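Local coordinates for HD domain protein (Enterococcus faecalis, PDB 4LRL) that probably hydrolyses deoxyribonucleoside triphosphates to the nucleoside and triphosphate, as a metal-dependent HD-domain enzyme under allosteric control by bound nucleotides, at residues Q203-R208 with Y396-R400; M209-L213 with T225-I231; T127-A131 with V196-I200; A243-M249 with I410-Q414; P270-G274 with D439-Y443. One frame throughout, in Å; residues are numbered along the deposited sequence.

Interaction 1. Residues Q203-R208 with Y396-R400; sequences QIDADR and YDFYR. With NI (nickel (II) ion), chain N.
The Arg208 guanidinium meets the Asp397 carboxylate at its edge, the two planes 46° apart, while Gln203 OE1 lies over one guanidinium face, offset toward the rim. The Tyr399 ring takes the side chain of Gln203 at its edge, with CG in the ring plane and OE1 3.4 Å from Tyr399 CD1. The 203-208 segment leads into helix 206-219 of the HD domain, whose Asp207 completes the H...HD...D metal site with His90, His134 and Asp135. Arg208 grips Asp397 end-on: NH2 bonds OD1 at 2.9 Å, and NH1 reaches both oxygens from their syn sides. Asp397 OD2 has a second donor in Gln203 NE2, at 3.0 Å and nearly straight (165°), arriving close to the C-O axis and in the plane of the amide. Three nitrogens thus hold the carboxylate and fix its rotation. A bend at chi2 (-63°) turns the amide of Gln203 toward Asp397, while CB and CG lie against Tyr399 CD1 and CE1; Gln203 OE1 accepts from Arg259. Arg208 NE also forms a salt bridge to Asp205 OD1 at 3.4 Å and a hydrogen bond to Ser202 O. Asp205 is the N-cap of the helix: its OD2 accepts from Arg208 N at 2.7 Å and weakly from Asp207 N. One acid therefore braces both the start of the helix and the arginine that follows the metal ligand. Asp207 OD2 binds nickel at 2.1 Å. Water 1, itself a nickel ligand, donates a hydrogen bond to Asp207 OD1 at 2.7 Å.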
# COMPACT_ATOMS: atom_id res chain seq x y z
N GLN C 203 10.32 25.85 -1.98
CA GLN C 203 9.52 25.31 -0.89
C GLN C 203 8.85 24.00 -1.29
O GLN C 203 8.31 23.27 -0.45
CB GLN C 203 8.51 26.34 -0.38
CG GLN C 203 9.14 27.43 0.52
CD GLN C 203 9.74 26.85 1.78
OE1 GLN C 203 9.13 25.99 2.42
NE2 GLN C 203 10.92 27.31 2.15
N ILE C 204 8.92 23.67 -2.58
CA ILE C 204 8.31 22.47 -3.13
C ILE C 204 9.10 22.02 -4.35
O ILE C 204 8.73 22.29 -5.49
CB ILE C 204 6.79 22.72 -3.45
CG1 ILE C 204 6.11 21.46 -4.02
CG2 ILE C 204 6.62 23.96 -4.35
CD1 ILE C 204 4.59 21.53 -4.00
N ASP C 205 10.22 21.35 -4.10
CA ASP C 205 11.17 21.04 -5.15
C ASP C 205 11.45 19.52 -5.21
O ASP C 205 10.98 18.77 -4.35
CB ASP C 205 12.47 21.81 -4.90
CG ASP C 205 13.05 21.52 -3.52
OD1 ASP C 205 13.27 22.48 -2.76
OD2 ASP C 205 13.26 20.33 -3.18
N ALA C 206 12.25 19.11 -6.20
CA ALA C 206 12.55 17.71 -6.43
C ALA C 206 13.29 17.07 -5.25
O ALA C 206 13.18 15.86 -5.01
CB ALA C 206 13.35 17.56 -7.70
N ASP C 207 14.02 17.90 -4.51
CA ASP C 207 14.81 17.48 -3.36
C ASP C 207 13.89 17.11 -2.20
O ASP C 207 13.91 15.98 -1.70
CB ASP C 207 15.79 18.62 -2.98
CG ASP C 207 16.74 18.26 -1.84
OD1 ASP C 207 17.45 19.17 -1.37
OD2 ASP C 207 16.81 17.10 -1.41
N ARG C 208 13.07 18.06 -1.78
CA ARG C 208 12.07 17.82 -0.74
C ARG C 208 11.12 16.68 -1.12
O ARG C 208 10.83 15.81 -0.28
CB ARG C 208 11.28 19.10 -0.45
CG ARG C 208 12.14 20.28 -0.03
CD ARG C 208 11.27 21.49 0.06
NE ARG C 208 11.95 22.75 0.36
CZ ARG C 208 12.26 23.17 1.58
NH1 ARG C 208 12.83 24.36 1.75
NH2 ARG C 208 12.00 22.40 2.64
N TYR C 396 15.71 21.30 8.81
CA TYR C 396 14.37 21.20 8.24
C TYR C 396 13.58 22.48 8.50
O TYR C 396 13.15 22.74 9.62
CB TYR C 396 13.66 19.96 8.78
CG TYR C 396 14.40 18.68 8.47
CD1 TYR C 396 14.30 18.09 7.21
CD2 TYR C 396 15.22 18.07 9.42
CE1 TYR C 396 14.99 16.92 6.91
CE2 TYR C 396 15.91 16.90 9.13
CZ TYR C 396 15.79 16.33 7.87
OH TYR C 396 16.47 15.18 7.56
N ASP C 397 13.41 23.28 7.46
CA ASP C 397 12.71 24.56 7.54
C ASP C 397 11.19 24.41 7.36
O ASP C 397 10.73 23.63 6.53
CB ASP C 397 13.28 25.54 6.51
CG ASP C 397 13.01 25.11 5.08
OD1 ASP C 397 13.33 23.95 4.72
OD2 ASP C 397 12.48 25.93 4.31
N PHE C 398 10.43 25.17 8.14
CA PHE C 398 8.97 25.18 8.04
C PHE C 398 8.51 26.08 6.90
O PHE C 398 9.24 26.98 6.49
CB PHE C 398 8.34 25.65 9.35
CG PHE C 398 8.37 24.63 10.44
CD1 PHE C 398 7.43 23.61 10.48
CD2 PHE C 398 9.35 24.68 11.43
CE1 PHE C 398 7.45 22.65 11.49
CE2 PHE C 398 9.38 23.72 12.45
CZ PHE C 398 8.43 22.71 12.48
N TYR C 399 7.30 25.83 6.41
CA TYR C 399 6.72 26.70 5.39
C TYR C 399 6.23 28.02 6.01
O TYR C 399 5.24 28.04 6.74
CB TYR C 399 5.59 25.98 4.62
CG TYR C 399 5.08 26.79 3.46
CD1 TYR C 399 5.95 27.26 2.47
CD2 TYR C 399 3.73 27.12 3.34
CE1 TYR C 399 5.50 28.03 1.39
CE2 TYR C 399 3.26 27.88 2.26
CZ TYR C 399 4.15 28.34 1.30
OH TYR C 399 3.72 29.10 0.23
N ARG C 400 6.95 29.10 5.74
CA ARG C 400 6.57 30.44 6.20
C ARG C 400 6.64 31.44 5.04
O ARG C 400 7.65 32.14 4.89
CB ARG C 400 7.44 30.91 7.36
CG ARG C 400 6.87 32.13 8.07
CD ARG C 400 7.91 32.95 8.81
NE ARG C 400 8.60 32.18 9.83
CZ ARG C 400 9.14 32.69 10.93
NH1 ARG C 400 9.74 31.88 11.80
NH2 ARG C 400 9.07 33.99 11.18
NI NI N . 18.71 16.27 -1.01
O HOH W 1 19.11 17.89 0.33
O HOH W 2 18.55 15.52 1.28

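Interaction 2. Residues M209-L213 with T225-I231; sequences MDYLL and TFDLTRI
Helix 206-219, which carries an aspartate ligand of the HD-domain metal site, packs through Met209, Leu212 and Leu213 on the turn that leads into helix 228-234. The Phe226 ring meets all three residues. Leu213 CD2 sits over one face of its ring, 4.2 Å from the centroid and 22° off the normal, a CH-pi contact, and Leu213 CG lies 3.7 Å from Phe226 CE2. The ring edge faces the helix backbone, with Leu212 CB and Met209 O near its plane. A chi1 of 60°, with CG between the backbone N and carbonyl carbon, swings the ring of Phe226 toward Leu213 and Met209. Apolar groups fill the angle between helix 206-219 and the start of helix 228-234, and a Met-aromatic contact is added: Met209 SD stands obliquely to the ring, 5.5 Å from its centroid. The same sulfur touches Leu228 CD1 at 4.0 Å and Ile231 CG2 on the second helix, while Leu213 CD1 meets Leu228 CB. Asp227 caps that helix, its OD2 accepting weakly from Arg230 N and also from Asn46 of the second subunit. Tyr255 of helix 249-267 meets the Phe226 ring edge-to-face, and Leu213 CD2 reaches Thr225 CB at 4.1 Å.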
# COMPACT_ATOMS: atom_id res chain seq x y z
N MET C 209 10.66 16.66 -2.37
CA MET C 209 9.71 15.64 -2.80
C MET C 209 10.30 14.23 -2.69
O MET C 209 9.63 13.32 -2.21
CB MET C 209 9.17 15.93 -4.21
CG MET C 209 8.26 17.17 -4.25
SD MET C 209 7.22 17.26 -5.73
CE MET C 209 8.30 18.11 -6.88
N ASP C 210 11.55 14.05 -3.10
CA ASP C 210 12.15 12.75 -2.98
C ASP C 210 12.39 12.33 -1.53
O ASP C 210 12.01 11.24 -1.15
CB ASP C 210 13.45 12.63 -3.77
CG ASP C 210 13.98 11.21 -3.78
OD1 ASP C 210 14.90 10.92 -2.99
OD2 ASP C 210 13.46 10.37 -4.56
N TYR C 211 13.00 13.19 -0.70
CA TYR C 211 13.30 12.72 0.65
C TYR C 211 12.05 12.49 1.48
O TYR C 211 12.00 11.55 2.27
CB TYR C 211 14.41 13.52 1.38
CG TYR C 211 14.11 14.93 1.82
CD1 TYR C 211 13.15 15.21 2.80
CD2 TYR C 211 14.85 15.99 1.31
CE1 TYR C 211 12.92 16.53 3.22
CE2 TYR C 211 14.63 17.30 1.71
CZ TYR C 211 13.66 17.57 2.67
OH TYR C 211 13.46 18.88 3.06
N LEU C 212 11.03 13.31 1.28
CA LEU C 212 9.77 13.07 2.01
C LEU C 212 9.20 11.69 1.68
O LEU C 212 8.86 10.93 2.59
CB LEU C 212 8.75 14.18 1.78
CG LEU C 212 9.15 15.54 2.40
CD1 LEU C 212 8.23 16.67 1.89
CD2 LEU C 212 9.21 15.54 3.94
N LEU C 213 9.14 11.36 0.39
CA LEU C 213 8.62 10.07 -0.03
C LEU C 213 9.54 8.92 0.37
O LEU C 213 9.07 7.90 0.87
CB LEU C 213 8.41 10.07 -1.54
CG LEU C 213 7.27 10.92 -2.10
CD1 LEU C 213 7.42 11.07 -3.63
CD2 LEU C 213 5.90 10.31 -1.74
N THR C 225 2.81 10.27 3.40
CA THR C 225 3.07 10.48 1.97
C THR C 225 1.97 11.26 1.24
O THR C 225 0.79 11.19 1.59
CB THR C 225 3.31 9.13 1.21
OG1 THR C 225 2.16 8.28 1.34
CG2 THR C 225 4.53 8.40 1.75
N PHE C 226 2.39 12.01 0.22
CA PHE C 226 1.50 12.73 -0.68
C PHE C 226 1.56 12.03 -2.04
O PHE C 226 2.20 11.00 -2.18
CB PHE C 226 1.98 14.18 -0.82
CG PHE C 226 3.37 14.29 -1.38
CD1 PHE C 226 3.57 14.54 -2.73
CD2 PHE C 226 4.48 14.10 -0.56
CE1 PHE C 226 4.85 14.61 -3.26
CE2 PHE C 226 5.76 14.18 -1.07
CZ PHE C 226 5.95 14.43 -2.42
N ASP C 227 0.93 12.62 -3.06
CA ASP C 227 0.89 12.00 -4.38
C ASP C 227 1.75 12.74 -5.40
O ASP C 227 1.36 13.80 -5.91
CB ASP C 227 -0.56 11.89 -4.87
CG ASP C 227 -0.68 11.06 -6.12
OD1 ASP C 227 -0.38 9.84 -6.07
OD2 ASP C 227 -1.09 11.63 -7.16
N LEU C 228 2.91 12.17 -5.71
CA LEU C 228 3.83 12.74 -6.70
C LEU C 228 3.18 12.93 -8.07
O LEU C 228 3.33 13.99 -8.68
CB LEU C 228 5.10 11.88 -6.84
CG LEU C 228 6.15 12.36 -7.85
CD1 LEU C 228 6.63 13.77 -7.54
CD2 LEU C 228 7.31 11.40 -7.94
N THR C 229 2.46 11.91 -8.52
CA THR C 229 1.79 11.93 -9.83
C THR C 229 0.78 13.08 -9.98
O THR C 229 0.66 13.65 -11.06
CB THR C 229 1.15 10.58 -10.18
OG1 THR C 229 2.18 9.60 -10.37
CG2 THR C 229 0.34 10.67 -11.48
N ARG C 230 0.05 13.41 -8.91
CA ARG C 230 -0.88 14.52 -9.03
C ARG C 230 -0.17 15.87 -9.06
O ARG C 230 -0.60 16.77 -9.77
CB ARG C 230 -2.00 14.51 -7.98
CG ARG C 230 -3.10 15.61 -8.23
CD ARG C 230 -3.70 15.61 -9.65
NE ARG C 230 -4.58 16.76 -9.88
CZ ARG C 230 -5.17 17.06 -11.04
NH1 ARG C 230 -4.99 16.31 -12.12
NH2 ARG C 230 -5.94 18.13 -11.12
N ILE C 231 0.94 15.98 -8.33
CA ILE C 231 1.73 17.21 -8.39
C ILE C 231 2.34 17.37 -9.78
O ILE C 231 2.36 18.46 -10.34
CB ILE C 231 2.78 17.30 -7.27
CG1 ILE C 231 2.07 17.32 -5.91
CG2 ILE C 231 3.66 18.57 -7.45
CD1 ILE C 231 2.96 17.56 -4.74

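Interaction 3. Residues T127-A131 with V196-I200; sequences TLCAA and VVQMI
Apolar contacts carry most of this meeting of helices 124-133 and 194-200 in the HD domain, where Ile200 inserts its CD1 methyl between Thr127 and Ala130. That methyl lies 3.5 Å from Ala130 CB and 3.8 Å from Thr127 CG2, and Ile200 CG1 approaches Ala131 CB at 4.3 Å. With CG1 anti to the carbonyl carbon (chi1 -71°) and chi2 at 150°, the long branch of Ile200 extends across to the other helix. Met199 contributes its sulfur, 4.0 Å from Thr127 CG2, its side chain at about a right angle to that of the threonine.

Polar atoms enter as neighbours of carbon. Thr127 OG1 nestles against both methyls of Val196, 3.4 Å from CG1 and 3.5 Å from CG2, while bonding back to Glu123 O one turn earlier. Ile200 CD1 also rests 3.4 Å from Thr127 O, the carbonyl that accepts the helical bond from Ala131 N.

The short helical segments run in roughly the same direction, 30° apart and 9.9 Å between axes. Val186 of helix 179-187 touches Ala130, Val196 and Ile200, and Thr98 of helix 87-108 packs on Thr127, Ala131 and Met199. The side chain of Ile200 also approaches that of His134, a nickel ligand. With no hydrogen bond across the two segments and every touching residue buried, the pairing rests on shape and dispersion, and the Thr127 hydroxyl is satisfied by Glu123 O, just before its own helix.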
# COMPACT_ATOMS: atom_id res chain seq x y z
N THR C 127 20.13 21.10 -15.53
CA THR C 127 19.17 20.90 -14.46
C THR C 127 19.29 19.48 -13.89
O THR C 127 19.21 19.28 -12.67
CB THR C 127 17.73 21.20 -14.92
OG1 THR C 127 17.67 22.50 -15.54
CG2 THR C 127 16.77 21.19 -13.74
N LEU C 128 19.50 18.50 -14.78
CA LEU C 128 19.68 17.11 -14.37
C LEU C 128 20.98 16.94 -13.60
O LEU C 128 21.04 16.24 -12.59
CB LEU C 128 19.63 16.17 -15.58
CG LEU C 128 18.29 16.08 -16.30
CD1 LEU C 128 18.37 15.21 -17.56
CD2 LEU C 128 17.22 15.58 -15.35
N CYS C 129 22.03 17.61 -14.08
CA CYS C 129 23.32 17.58 -13.40
C CYS C 129 23.22 18.15 -11.99
O CYS C 129 23.61 17.49 -11.03
CB CYS C 129 24.38 18.30 -14.23
SG CYS C 129 24.85 17.37 -15.70
N ALA C 130 22.67 19.35 -11.87
CA ALA C 130 22.44 19.96 -10.55
C ALA C 130 21.58 19.10 -9.63
O ALA C 130 21.84 19.05 -8.43
CB ALA C 130 21.87 21.34 -10.68
N ALA C 131 20.57 18.43 -10.18
CA ALA C 131 19.72 17.54 -9.39
C ALA C 131 20.50 16.34 -8.85
O ALA C 131 20.38 15.98 -7.68
CB ALA C 131 18.56 17.06 -10.22
N VAL C 196 14.96 26.67 -13.50
CA VAL C 196 16.03 25.72 -13.22
C VAL C 196 16.35 25.67 -11.72
O VAL C 196 16.42 24.58 -11.12
CB VAL C 196 17.31 26.06 -14.05
CG1 VAL C 196 18.47 25.17 -13.64
CG2 VAL C 196 17.03 25.96 -15.55
N VAL C 197 16.52 26.84 -11.11
CA VAL C 197 16.84 26.95 -9.69
C VAL C 197 15.73 26.40 -8.80
O VAL C 197 16.00 25.61 -7.89
CB VAL C 197 17.13 28.43 -9.28
CG1 VAL C 197 17.27 28.56 -7.76
CG2 VAL C 197 18.39 28.94 -9.97
N GLN C 198 14.48 26.81 -9.08
CA GLN C 198 13.33 26.41 -8.25
C GLN C 198 12.99 24.92 -8.33
O GLN C 198 12.38 24.38 -7.41
CB GLN C 198 12.09 27.26 -8.55
CG GLN C 198 12.13 28.65 -7.90
CD GLN C 198 10.90 29.49 -8.23
OE1 GLN C 198 9.77 28.99 -8.33
NE2 GLN C 198 11.12 30.78 -8.40
N MET C 199 13.40 24.25 -9.41
CA MET C 199 13.13 22.82 -9.56
C MET C 199 13.93 22.02 -8.55
O MET C 199 13.52 20.95 -8.09
CB MET C 199 13.45 22.35 -10.99
CG MET C 199 12.66 21.09 -11.40
SD MET C 199 12.91 20.54 -13.10
CE MET C 199 12.39 21.98 -14.05
N ILE C 200 15.08 22.59 -8.19
CA ILE C 200 16.03 21.92 -7.33
C ILE C 200 15.97 22.45 -5.91
O ILE C 200 16.18 21.71 -4.94
CB ILE C 200 17.43 22.03 -7.95
CG1 ILE C 200 17.46 21.12 -9.19
CG2 ILE C 200 18.53 21.63 -6.94
CD1 ILE C 200 18.39 21.58 -10.27

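Interaction 4. Residues A243-M249 with I410-Q414; sequences AFAMNGM and IELMQ
Phe244 O accepts the shortest polar bond here, from Met413 N at 2.8 Å. Leu412 CA makes a CA-H...O contact with the same oxygen at 3.2 Å, so two neighbouring residues of the 410-414 segment converge on it. Phe244 N in turn donates to Glu411 O at 2.9 Å. The ladder continues past the strand end, where Met246 N gives to Met413 O at 2.9 Å.

Side chains fill in around this backbone. On one face Leu412 reaches across: CB lies 4.0 Å from Met246 SD, and CD2 lies 4.2 Å from Met249 CB at the start of the next helix. Met246 folds back over Leu412 through a bend at chi2 (60°), and its CG runs beside Gln414 OE1, the two side chains pointing the same way. The Phe244 ring keeps Glu411 O at its edge and meets Ile410 CG2 obliquely at 4.2 Å. The other face, that of Ala245 and Met413, adds Ala243 CB against Met413 CB. Leu422 and Val425 of helix 422-425 pack on Leu412, and Ile204 touches Phe244.

Strands 241-245 and 411-413 are paired in parallel at the middle of a four-stranded mixed sheet, each with an antiparallel partner on its outer side: 235-238 forms a hairpin with the first, and 419-421 lies beside the second.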
# COMPACT_ATOMS: atom_id res chain seq x y z
N ALA C 243 5.27 26.96 -10.76
CA ALA C 243 3.98 27.15 -10.12
C ALA C 243 3.13 25.89 -10.27
O ALA C 243 3.56 24.90 -10.85
CB ALA C 243 3.25 28.36 -10.73
N PHE C 244 1.91 25.93 -9.74
CA PHE C 244 1.02 24.78 -9.78
C PHE C 244 -0.38 25.22 -10.09
O PHE C 244 -0.91 26.12 -9.44
CB PHE C 244 1.07 24.00 -8.45
CG PHE C 244 2.46 23.63 -8.04
CD1 PHE C 244 3.30 24.56 -7.42
CD2 PHE C 244 2.96 22.36 -8.31
CE1 PHE C 244 4.60 24.24 -7.08
CE2 PHE C 244 4.26 22.03 -7.96
CZ PHE C 244 5.08 22.96 -7.34
N ALA C 245 -0.96 24.58 -11.10
CA ALA C 245 -2.32 24.90 -11.53
C ALA C 245 -3.24 24.88 -10.31
O ALA C 245 -3.15 23.98 -9.46
CB ALA C 245 -2.79 23.91 -12.59
N MET C 246 -4.11 25.89 -10.23
CA MET C 246 -5.06 26.03 -9.12
C MET C 246 -5.94 24.79 -8.93
O MET C 246 -6.36 24.50 -7.81
CB MET C 246 -5.93 27.29 -9.29
CG MET C 246 -6.78 27.66 -8.07
SD MET C 246 -5.84 28.00 -6.56
CE MET C 246 -7.16 27.83 -5.36
N ASN C 247 -6.21 24.05 -10.00
CA ASN C 247 -7.04 22.85 -9.89
C ASN C 247 -6.34 21.69 -9.15
O ASN C 247 -6.96 20.68 -8.86
CB ASN C 247 -7.59 22.40 -11.25
CG ASN C 247 -6.51 21.94 -12.20
OD1 ASN C 247 -6.20 20.76 -12.29
ND2 ASN C 247 -5.92 22.89 -12.92
N GLY C 248 -5.06 21.85 -8.85
CA GLY C 248 -4.31 20.86 -8.10
C GLY C 248 -3.93 21.28 -6.69
O GLY C 248 -3.05 20.67 -6.08
N MET C 249 -4.61 22.29 -6.16
CA MET C 249 -4.31 22.82 -4.82
C MET C 249 -4.31 21.74 -3.71
O MET C 249 -3.42 21.73 -2.86
CB MET C 249 -5.30 23.94 -4.44
CG MET C 249 -5.15 24.36 -2.97
SD MET C 249 -6.51 25.25 -2.23
CE MET C 249 -7.95 24.24 -2.59
N ILE C 410 4.92 29.07 -2.24
CA ILE C 410 4.43 28.10 -3.19
C ILE C 410 3.34 28.80 -4.00
O ILE C 410 2.34 29.25 -3.44
CB ILE C 410 3.90 26.84 -2.48
CG1 ILE C 410 5.05 26.16 -1.72
CG2 ILE C 410 3.26 25.87 -3.47
CD1 ILE C 410 4.60 25.14 -0.72
N GLU C 411 3.56 28.94 -5.30
CA GLU C 411 2.67 29.74 -6.14
C GLU C 411 1.65 28.88 -6.88
O GLU C 411 2.01 27.90 -7.55
CB GLU C 411 3.45 30.60 -7.14
CG GLU C 411 4.55 31.45 -6.51
CD GLU C 411 4.06 32.78 -5.94
OE1 GLU C 411 2.88 32.90 -5.55
OE2 GLU C 411 4.88 33.71 -5.87
N LEU C 412 0.38 29.25 -6.75
CA LEU C 412 -0.70 28.59 -7.47
C LEU C 412 -1.14 29.48 -8.61
O LEU C 412 -1.32 30.69 -8.42
CB LEU C 412 -1.88 28.31 -6.54
CG LEU C 412 -1.64 27.34 -5.38
CD1 LEU C 412 -2.50 27.69 -4.19
CD2 LEU C 412 -1.88 25.90 -5.79
N MET C 413 -1.28 28.90 -9.80
CA MET C 413 -1.69 29.69 -10.96
C MET C 413 -3.17 29.57 -11.31
O MET C 413 -3.70 28.47 -11.52
CB MET C 413 -0.83 29.39 -12.18
CG MET C 413 -1.05 30.42 -13.27
SD MET C 413 -0.06 30.14 -14.73
CE MET C 413 1.54 30.70 -14.14
N GLN C 414 -3.83 30.72 -11.37
CA GLN C 414 -5.25 30.81 -11.67
C GLN C 414 -5.45 30.67 -13.17
O GLN C 414 -4.51 30.83 -13.95
CB GLN C 414 -5.80 32.16 -11.20
CG GLN C 414 -5.41 32.59 -9.78
CD GLN C 414 -6.48 32.28 -8.75
OE1 GLN C 414 -7.17 31.27 -8.83
NE2 GLN C 414 -6.62 33.17 -7.77

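Interaction 5. Residues P270-G274 with D439-Y443; sequences PVSRG and DERFY. With DGT (2'-deoxyguanosine-5'-triphosphate), chain R.
A bend at chi3 (-88°) turns the Arg273 guanidinium toward Asp439, whose CG sits between its own backbone N and carbonyl carbon (chi1 64°), bringing the two flat groups together only 13° from coplanar. Arg273 NH2 meets the syn lone pair of Asp439 OD1 at 2.6 Å, somewhat tilted from the guanidinium plane, while NH1 bonds OD2 weakly at 3.3 Å. Phe268 O holds Arg273 NE as well. Arg441 closes the charge network: its NE lies 3.6 Å from Arg273 NH2 and forms a long salt bridge to Asp439 OD1, so the shared carboxylate would offset the closeness of the two cations. The Arg441 guanidinium carries Pro270 CG over the centre of one face, 3.5 Å from CZ, and its NH1 bonds Ser355. Tyr443 comes in from the strand at about a right angle to Arg273. Its OH donates to Pro270 O at 3.2 Å, in the carbonyl plane and on a lone pair, and that oxygen also accepts from Gly274 N of the helix. Gly274 CA approaches the ring obliquely, 3.5 Å from Tyr443 CE2.

Val271, its side chain turned away from the strand, lines the dGTP pocket, its CG2 3.6 Å from the triphosphate O3A. The contact thus sets the first turn of helix 270-291 against strand 441-444, the central strand between 354-357 and 387-389, with helix 361-377 packing on Phe442.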
# COMPACT_ATOMS: atom_id res chain seq x y z
N PRO C 270 12.80 12.54 19.53
CA PRO C 270 13.72 12.69 20.68
C PRO C 270 14.77 11.58 20.81
O PRO C 270 15.91 11.86 21.17
CB PRO C 270 12.79 12.67 21.89
CG PRO C 270 11.43 13.07 21.35
CD PRO C 270 11.38 12.58 19.94
N VAL C 271 14.41 10.34 20.53
CA VAL C 271 15.37 9.25 20.71
C VAL C 271 16.49 9.38 19.67
O VAL C 271 17.66 9.26 20.01
CB VAL C 271 14.68 7.88 20.69
CG1 VAL C 271 15.69 6.76 20.73
CG2 VAL C 271 13.71 7.76 21.85
N SER C 272 16.13 9.69 18.43
CA SER C 272 17.13 9.91 17.39
C SER C 272 18.04 11.07 17.75
O SER C 272 19.26 10.99 17.55
CB SER C 272 16.45 10.20 16.05
OG SER C 272 15.51 9.19 15.77
N ARG C 273 17.45 12.14 18.25
CA ARG C 273 18.23 13.28 18.69
C ARG C 273 19.11 12.97 19.92
O ARG C 273 20.18 13.56 20.08
CB ARG C 273 17.32 14.48 18.94
CG ARG C 273 16.75 15.08 17.66
CD ARG C 273 16.30 16.48 17.95
NE ARG C 273 14.93 16.52 18.44
CZ ARG C 273 14.42 17.46 19.23
NH1 ARG C 273 15.18 18.47 19.66
NH2 ARG C 273 13.15 17.38 19.59
N GLY C 274 18.65 12.04 20.75
CA GLY C 274 19.46 11.51 21.85
C GLY C 274 20.75 10.85 21.38
O GLY C 274 21.80 11.02 22.00
N ASP C 439 10.68 22.82 19.46
CA ASP C 439 10.69 22.55 20.89
C ASP C 439 11.96 23.05 21.61
O ASP C 439 12.72 23.85 21.08
CB ASP C 439 10.47 21.05 21.16
CG ASP C 439 11.58 20.17 20.61
OD1 ASP C 439 11.26 19.04 20.20
OD2 ASP C 439 12.76 20.58 20.58
N GLU C 440 12.13 22.59 22.85
CA GLU C 440 13.38 22.75 23.59
C GLU C 440 13.51 21.50 24.45
O GLU C 440 12.61 21.18 25.23
CB GLU C 440 13.38 23.99 24.49
CG GLU C 440 13.29 25.35 23.80
CD GLU C 440 14.56 25.74 23.05
OE1 GLU C 440 15.67 25.39 23.52
OE2 GLU C 440 14.44 26.40 22.00
N ARG C 441 14.63 20.81 24.32
CA ARG C 441 14.88 19.64 25.15
C ARG C 441 16.15 19.69 25.98
O ARG C 441 17.17 20.26 25.56
CB ARG C 441 14.84 18.36 24.31
CG ARG C 441 13.44 17.87 24.08
CD ARG C 441 13.37 16.69 23.12
NE ARG C 441 11.98 16.42 22.82
CZ ARG C 441 11.17 15.69 23.59
NH1 ARG C 441 11.63 15.13 24.70
NH2 ARG C 441 9.91 15.53 23.24
N PHE C 442 16.08 19.09 27.16
CA PHE C 442 17.23 18.88 28.02
C PHE C 442 17.54 17.38 28.07
O PHE C 442 16.67 16.55 28.38
CB PHE C 442 16.94 19.44 29.42
CG PHE C 442 18.01 19.14 30.42
CD1 PHE C 442 19.31 19.62 30.24
CD2 PHE C 442 17.72 18.37 31.54
CE1 PHE C 442 20.31 19.34 31.17
CE2 PHE C 442 18.71 18.09 32.50
CZ PHE C 442 20.01 18.58 32.31
N TYR C 443 18.77 17.03 27.74
CA TYR C 443 19.13 15.64 27.59
C TYR C 443 19.96 15.20 28.77
O TYR C 443 20.77 15.96 29.28
CB TYR C 443 19.89 15.42 26.27
CG TYR C 443 18.97 15.30 25.07
CD1 TYR C 443 18.60 16.43 24.33
CD2 TYR C 443 18.47 14.07 24.69
CE1 TYR C 443 17.74 16.32 23.22
CE2 TYR C 443 17.61 13.94 23.60
CZ TYR C 443 17.25 15.07 22.87
OH TYR C 443 16.40 14.91 21.79
PG DGT R . 11.69 3.12 27.09
O1G DGT R . 10.24 3.27 26.67
O2G DGT R . 11.95 3.58 28.52
O3G DGT R . 12.32 1.79 26.73
O3B DGT R . 12.56 4.17 26.22
PB DGT R . 12.00 4.90 24.92
O1B DGT R . 11.75 6.35 25.25
O2B DGT R . 10.91 4.07 24.29
O3A DGT R . 13.28 4.85 23.95
PA DGT R . 13.83 3.55 23.19
O1A DGT R . 15.33 3.63 23.26
O2A DGT R . 13.16 2.28 23.59
O5' DGT R . 13.45 3.86 21.65
C5' DGT R . 12.16 4.30 21.24
C4' DGT R . 11.70 3.50 20.02
O4' DGT R . 12.74 3.29 19.05
C3' DGT R . 11.28 2.09 20.42
O3' DGT R . 9.99 2.06 21.05
C2' DGT R . 11.38 1.33 19.10
C1' DGT R . 12.44 2.10 18.31
N9 DGT R . 13.67 1.30 18.09
C8 DGT R . 14.24 1.08 16.88
N7 DGT R . 15.36 0.32 16.99
C5 DGT R . 15.52 0.04 18.30
C6 DGT R . 16.48 -0.74 19.13
O6 DGT R . 17.47 -1.33 18.64
N1 DGT R . 16.30 -0.78 20.44
C2 DGT R . 15.26 -0.18 21.04
N2 DGT R . 15.17 -0.31 22.38
N3 DGT R . 14.33 0.55 20.37
C4 DGT R . 14.40 0.69 19.01

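Overall arrangement
Going from the N terminus, interaction 3 closes first, joining helix 124-133 to helix 194-200 within the HD domain. Interaction 1 opens just after it on the run into helix 206-219 and closes only at 396-400, a long loop that holds interaction 2 nested inside. Interactions 1 and 3 meet where Ala206 N and Met199 O probably hydrogen-bond. Interactions 4 and 5 begin inside the loop of interaction 1 and end beyond it, so both cross it, and they cross each other. Interaction 4 touches interactions 1 and 2, joining the mixed sheet to the loop before helix 206-219 and to helix 228-234; interaction 5 stands apart, about 37 Å from interaction 4 between centres, beside the dGTP pocket that Val271 lines.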